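Local coordinates for probable glutaredoxin ssr2061 (Synechocystis sp., PDB 4MJE), which probably reduces low-molecular-weight disulfides and proteins as a glutathione-disulfide oxidoreductase, drawing on NADPH through glutathione reductase, at residues A[18-23]-A[30-35]; A[60-65]-A[70-75]. The protein carries 1 engineered substitution. One frame throughout, in Å; residues are numbered along the deposited sequence.

Contact 1: A[18-23]-A[30-35]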
loop_
_atom_site.group_PDB
_atom_site.type_symbol
_atom_site.label_atom_id
_atom_site.label_comp_id
_atom_site.label_asym_id
_atom_site.label_seq_id
_atom_site.Cartn_x
_atom_site.Cartn_y
_atom_site.Cartn_z
ATOM N N ILE A 18 1.533 -4.904 0.215
ATOM C CA ILE A 18 1.025 -3.551 0.068
ATOM C C ILE A 18 0.268 -3.170 1.327
ATOM O O ILE A 18 -0.658 -3.867 1.734
ATOM C CB ILE A 18 0.114 -3.425 -1.163
ATOM C CG1 ILE A 18 0.883 -3.842 -2.427
ATOM C CG2 ILE A 18 -0.404 -2.004 -1.301
ATOM C CD1 ILE A 18 0.031 -4.030 -3.662
ATOM N N GLU A 19 0.687 -2.075 1.964
ATOM C CA GLU A 19 0.134 -1.633 3.240
ATOM C C GLU A 19 -0.276 -0.178 3.158
ATOM O O GLU A 19 0.462 0.652 2.611
ATOM C CB GLU A 19 1.161 -1.752 4.365
ATOM C CG GLU A 19 1.732 -3.138 4.558
ATOM C CD GLU A 19 2.993 -3.103 5.390
ATOM O OE1 GLU A 19 2.919 -3.335 6.616
ATOM O OE2 GLU A 19 4.068 -2.830 4.826
ATOM N N ILE A 20 -1.438 0.124 3.717
ATOM C CA ILE A 20 -1.855 1.515 3.837
ATOM C C ILE A 20 -2.462 1.770 5.208
ATOM O O ILE A 20 -3.353 1.034 5.640
ATOM C CB ILE A 20 -2.852 1.922 2.713
ATOM C CG1 ILE A 20 -3.198 3.408 2.837
ATOM C CG2 ILE A 20 -4.112 1.043 2.692
ATOM C CD1 ILE A 20 -3.966 3.968 1.682
ATOM N N TYR A 21 -1.920 2.776 5.901
ATOM C CA TYR A 21 -2.443 3.239 7.175
ATOM C C TYR A 21 -3.452 4.365 6.931
ATOM O O TYR A 21 -3.189 5.299 6.164
ATOM C CB TYR A 21 -1.345 3.788 8.093
ATOM C CG TYR A 21 -0.219 2.865 8.495
ATOM C CD1 TYR A 21 -0.099 2.405 9.801
ATOM C CD2 TYR A 21 0.795 2.537 7.597
ATOM C CE1 TYR A 21 0.977 1.610 10.183
ATOM C CE2 TYR A 21 1.862 1.746 7.977
ATOM C CZ TYR A 21 1.942 1.299 9.253
ATOM O OH TYR A 21 3.028 0.543 9.625
ATOM N N THR A 22 -4.607 4.274 7.586
ATOM C CA THR A 22 -5.695 5.200 7.305
ATOM C C THR A 22 -6.473 5.585 8.560
ATOM O O THR A 22 -6.426 4.904 9.583
ATOM C CB THR A 22 -6.744 4.555 6.384
ATOM O OG1 THR A 22 -7.333 3.465 7.082
ATOM C CG2 THR A 22 -6.167 4.059 5.086
ATOM N N TRP A 23 -7.218 6.689 8.436
ATOM C CA TRP A 23 -8.475 6.840 9.146
ATOM C C TRP A 23 -9.575 6.612 8.106
ATOM O O TRP A 23 -9.483 7.095 6.982
ATOM C CB TRP A 23 -8.594 8.227 9.805
ATOM C CG TRP A 23 -8.008 8.288 11.172
ATOM C CD1 TRP A 23 -7.111 7.413 11.716
ATOM C CD2 TRP A 23 -8.277 9.278 12.182
ATOM N NE1 TRP A 23 -6.809 7.793 13.004
ATOM C CE2 TRP A 23 -7.515 8.932 13.311
ATOM C CE3 TRP A 23 -9.085 10.425 12.234
ATOM C CZ2 TRP A 23 -7.540 9.682 14.486
ATOM C CZ3 TRP A 23 -9.094 11.171 13.395
ATOM C CH2 TRP A 23 -8.329 10.799 14.501
ATOM N N MET A 30 -9.447 8.026 1.838
ATOM C CA MET A 30 -10.477 7.480 0.970
ATOM C C MET A 30 -10.043 7.529 -0.501
ATOM O O MET A 30 -10.261 6.577 -1.247
ATOM C CB MET A 30 -11.777 8.245 1.198
ATOM C CG MET A 30 -12.437 7.956 2.539
ATOM S SD MET A 30 -13.646 9.200 2.988
ATOM C CE MET A 30 -14.870 8.923 1.717
ATOM N N ARG A 31 -9.396 8.607 -0.917
ATOM C CA ARG A 31 -8.945 8.716 -2.297
ATOM C C ARG A 31 -7.836 7.699 -2.613
ATOM O O ARG A 31 -7.788 7.126 -3.708
ATOM C CB ARG A 31 -8.455 10.145 -2.566
ATOM C CG ARG A 31 -8.174 10.487 -4.016
ATOM C CD ARG A 31 -7.827 11.947 -4.196
ATOM N NE ARG A 31 -8.918 12.789 -3.722
ATOM C CZ ARG A 31 -8.793 14.059 -3.348
ATOM N NH1 ARG A 31 -7.613 14.665 -3.400
ATOM N NH2 ARG A 31 -9.858 14.719 -2.919
ATOM N N ALA A 32 -6.919 7.491 -1.671
ATOM C CA ALA A 32 -5.826 6.541 -1.863
ATOM C C ALA A 32 -6.394 5.120 -1.918
ATOM O O ALA A 32 -5.998 4.299 -2.742
ATOM C CB ALA A 32 -4.821 6.685 -0.738
ATOM N N LEU A 33 -7.340 4.816 -1.036
ATOM C CA LEU A 33 -7.999 3.514 -1.046
ATOM C C LEU A 33 -8.701 3.262 -2.369
ATOM O O LEU A 33 -8.642 2.151 -2.893
ATOM C CB LEU A 33 -9.004 3.415 0.089
ATOM C CG LEU A 33 -8.412 3.245 1.493
ATOM C CD1 LEU A 33 -9.506 3.495 2.542
ATOM C CD2 LEU A 33 -7.767 1.896 1.700
ATOM N N ALA A 34 -9.337 4.287 -2.922
ATOM C CA ALA A 34 -10.008 4.135 -4.196
ATOM C C ALA A 34 -9.037 3.729 -5.284
ATOM O O ALA A 34 -9.348 2.863 -6.090
ATOM C CB ALA A 34 -10.707 5.404 -4.579
ATOM N N LEU A 35 -7.863 4.341 -5.313
ATOM C CA LEU A 35 -6.880 4.023 -6.332
ATOM C C LEU A 35 -6.395 2.568 -6.211
ATOM O O LEU A 35 -6.304 1.839 -7.208
ATOM C CB LEU A 35 -5.699 4.985 -6.252
ATOM C CG LEU A 35 -4.637 4.809 -7.345
ATOM C CD1 LEU A 35 -5.210 4.888 -8.768
ATOM C CD2 LEU A 35 -3.565 5.841 -7.170
#
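Where Ile-20 meets Ala-32 and Leu-33, no flat group takes part: neither ring faces nor edges enter the interface, whose close approaches are all between methyl groups. It is a worked example of how a helix is seated on a sheet by a few methyl groups. Ile-20 and Leu-33 share most of the contact. Ile-20 uses two branches. Its long arm runs out extended, with CG1 anti to the backbone N (chi1 -177°), which carries CD1 across to the helix to rest 3.7 Å from Ala-32 CB. The short branch serves the next helix residue, with Ile-20 CG2 lying 3.9 Å from Leu-33 CD2. Leu-33 bridges two strand residues, since its other methyl, CD1, comes within 4.2 Å of Thr-22 CG2. The small Ala-32 lets the isoleucine arm run right up to the helix, whereas Leu-33 brings the methyl groups at the end of its chain to the strand. Thr-22 turns only its methyl to this oily patch; its OG1 is hydrogen-bonded to Glu-45. Strand 18-22 and the helical piece 30-35 run nearly antiparallel, at 157°, with axes 9.7 Å apart at closest approach. Strand 44-47, which completes the beta-alpha-beta unit, lies beside strand 18-22 and gives Ile-20 and Leu-33 a common neighbour in Glu-45. Farther along helix 27-39, Leu-35 packs on helix 81-89, while Tyr-21, on the strand's opposite face, meets Met-58 of helix 52-61.

Contact 2: A[60-65]-A[70-75]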
loop_
_atom_site.group_PDB
_atom_site.type_symbol
_atom_site.label_atom_id
_atom_site.label_comp_id
_atom_site.label_asym_id
_atom_site.label_seq_id
_atom_site.Cartn_x
_atom_site.Cartn_y
_atom_site.Cartn_z
ATOM N N ALA A 60 6.973 5.721 13.266
ATOM C CA ALA A 60 8.291 5.126 13.424
ATOM C C ALA A 60 8.804 4.553 12.093
ATOM O O ALA A 60 10.012 4.487 11.862
ATOM C CB ALA A 60 8.231 4.051 14.480
ATOM N N ARG A 61 7.889 4.115 11.230
ATOM C CA ARG A 61 8.242 3.619 9.896
ATOM C C ARG A 61 8.200 4.662 8.799
ATOM O O ARG A 61 8.796 4.477 7.739
ATOM C CB ARG A 61 7.257 2.552 9.442
ATOM C CG ARG A 61 7.438 1.195 9.993
ATOM C CD ARG A 61 6.341 0.306 9.434
ATOM N NE ARG A 61 6.665 -0.353 8.172
ATOM C CZ ARG A 61 5.767 -0.957 7.395
ATOM N NH1 ARG A 61 4.476 -0.915 7.708
ATOM N NH2 ARG A 61 6.140 -1.605 6.311
ATOM N N ALA A 62 7.411 5.702 9.009
ATOM C CA ALA A 62 7.135 6.669 7.959
ATOM C C ALA A 62 7.896 7.982 8.182
ATOM O O ALA A 62 7.325 9.059 8.028
ATOM C CB ALA A 62 5.637 6.915 7.876
ATOM N N ASN A 63 9.169 7.894 8.565
ATOM C CA ASN A 63 10.033 9.077 8.727
ATOM C C ASN A 63 9.522 10.056 9.763
ATOM O O ASN A 63 9.783 11.265 9.689
ATOM C CB ASN A 63 10.208 9.811 7.400
ATOM C CG ASN A 63 10.903 8.972 6.377
ATOM O OD1 ASN A 63 10.400 8.778 5.271
ATOM N ND2 ASN A 63 12.060 8.442 6.745
ATOM N N GLY A 64 8.823 9.543 10.756
ATOM C CA GLY A 64 8.250 10.378 11.785
ATOM C C GLY A 64 6.937 11.059 11.410
ATOM O O GLY A 64 6.392 11.797 12.230
ATOM N N LYS A 65 6.444 10.833 10.192
ATOM C CA LYS A 65 5.210 11.474 9.728
ATOM C C LYS A 65 3.995 10.838 10.385
ATOM O O LYS A 65 3.891 9.613 10.480
ATOM C CB LYS A 65 5.064 11.405 8.199
ATOM C CG LYS A 65 6.203 12.105 7.383
ATOM C CD LYS A 65 6.642 13.495 7.928
ATOM C CE LYS A 65 7.834 14.051 7.155
ATOM N NZ LYS A 65 9.155 13.874 7.845
ATOM N N GLN A 70 -0.461 6.715 4.977
ATOM C CA GLN A 70 0.931 6.346 4.664
ATOM C C GLN A 70 0.912 4.973 3.996
ATOM O O GLN A 70 0.256 4.047 4.483
ATOM C CB GLN A 70 1.832 6.326 5.910
ATOM C CG GLN A 70 1.926 7.668 6.636
ATOM C CD GLN A 70 2.605 8.727 5.815
ATOM O OE1 GLN A 70 3.333 8.419 4.866
ATOM N NE2 GLN A 70 2.367 9.988 6.156
ATOM N N ILE A 71 1.619 4.869 2.885
ATOM C CA ILE A 71 1.608 3.692 2.039
ATOM C C ILE A 71 2.999 3.110 1.924
ATOM O O ILE A 71 3.957 3.835 1.752
ATOM C CB ILE A 71 1.086 4.069 0.632
ATOM C CG1 ILE A 71 -0.355 4.573 0.734
ATOM C CG2 ILE A 71 1.167 2.896 -0.336
ATOM C CD1 ILE A 71 -0.722 5.565 -0.328
ATOM N N PHE A 72 3.060 1.777 2.028
ATOM C CA PHE A 72 4.282 0.987 1.878
ATOM C C PHE A 72 4.048 -0.101 0.836
ATOM O O PHE A 72 3.009 -0.742 0.832
ATOM C CB PHE A 72 4.699 0.349 3.222
ATOM C CG PHE A 72 5.101 1.360 4.270
ATOM C CD1 PHE A 72 4.132 2.102 4.932
ATOM C CD2 PHE A 72 6.438 1.596 4.572
ATOM C CE1 PHE A 72 4.497 3.053 5.886
ATOM C CE2 PHE A 72 6.778 2.540 5.543
ATOM C CZ PHE A 72 5.803 3.266 6.166
ATOM N N ILE A 73 5.048 -0.325 -0.001
ATOM C CA ILE A 73 5.028 -1.424 -0.961
ATOM C C ILE A 73 6.350 -2.163 -0.838
ATOM O O ILE A 73 7.409 -1.552 -0.959
ATOM C CB ILE A 73 4.833 -0.925 -2.411
ATOM C CG1 ILE A 73 3.488 -0.217 -2.565
ATOM C CG2 ILE A 73 4.904 -2.095 -3.408
ATOM C CD1 ILE A 73 3.334 0.477 -3.902
ATOM N N ASP A 74 6.281 -3.467 -0.593
ATOM C CA ASP A 74 7.453 -4.301 -0.332
ATOM C C ASP A 74 8.404 -3.655 0.655
ATOM O O ASP A 74 9.615 -3.633 0.483
ATOM C CB ASP A 74 8.152 -4.666 -1.631
ATOM C CG ASP A 74 7.378 -5.693 -2.413
ATOM O OD1 ASP A 74 6.532 -6.388 -1.785
ATOM O OD2 ASP A 74 7.600 -5.800 -3.638
ATOM N N ASP A 75 7.787 -3.114 1.695
ATOM C CA ASP A 75 8.458 -2.559 2.862
ATOM C C ASP A 75 9.075 -1.195 2.620
ATOM O O ASP A 75 9.620 -0.605 3.544
ATOM C CB ASP A 75 9.483 -3.545 3.463
ATOM C CG ASP A 75 8.821 -4.724 4.132
ATOM O OD1 ASP A 75 7.736 -4.552 4.716
ATOM O OD2 ASP A 75 9.387 -5.824 4.075
HETATM O O HOH W 1 9.024 -1.227 6.304
#
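Arg-61 lies flat on Phe-72, its guanidinium over one face of the ring, with centres 3.9 Å apart and planes only 16° from parallel. This is both a stack and a cation-pi contact, and the bend of the arginine chain at chi3 (89°) helps lay its end along the ring. Tyr-21 and Glu-19 of strand 18-22 hold the guanidinium from beyond these segments. The packing here is close: Arg-61 CB touches Phe-72 CZ at 3.7 Å, the carbonyl O of Arg-61 sits at the ring edge in its plane, and Ala-62 CB approaches that edge 4.0 Å from CZ. Ala-62 CB also rests against the aliphatic part of Gln-70, whose amide is held by His-77 and Ser-67. With a valine in place of Phe-72 the flat ring is lost, and the guanidinium, though still bound by Tyr-21 and Glu-19, would probably lose its stacking partner, with a gap left beside Ala-62. Toward solvent the contact becomes looser. Asp-75 OD1 stands 3.7 Å from Arg-61 NH2, a long salt bridge, and Lys-17 is its stronger partner. A water accepts from Arg-61 NH2 at 2.9 Å and donates to the Asp-75 carbonyl O. Lys-65, the last residue of the type I' turn that starts at Ala-62, brings just its CB near Gln-70 NE2. The whole joins the C-terminal end of helix 52-61 to the hairpin of strands 70-73 and 76-79, as in the thioredoxin fold of glutaredoxins.

Read from the N terminus, the chain lays down strand 18-22, reaches the probable redox-active pair Cys-26 and Cys-29, unlinked here, at the start of helix 27-39, and returns along that helix, so that contact 1 closes a loop of six residues. After strand 44-47 and helix 52-61 comes contact 2, closing a shorter loop of four residues before strand 70-73. The two stand in series, neither nested nor crossing, yet they meet in space because strands 18-22 and 70-73 are antiparallel neighbours in one sheet. Ile-20 packs on Ile-71, while Glu-19 and Tyr-21 both reach Arg-61. Together the contacts illustrate how helices on opposite faces share a central sheet.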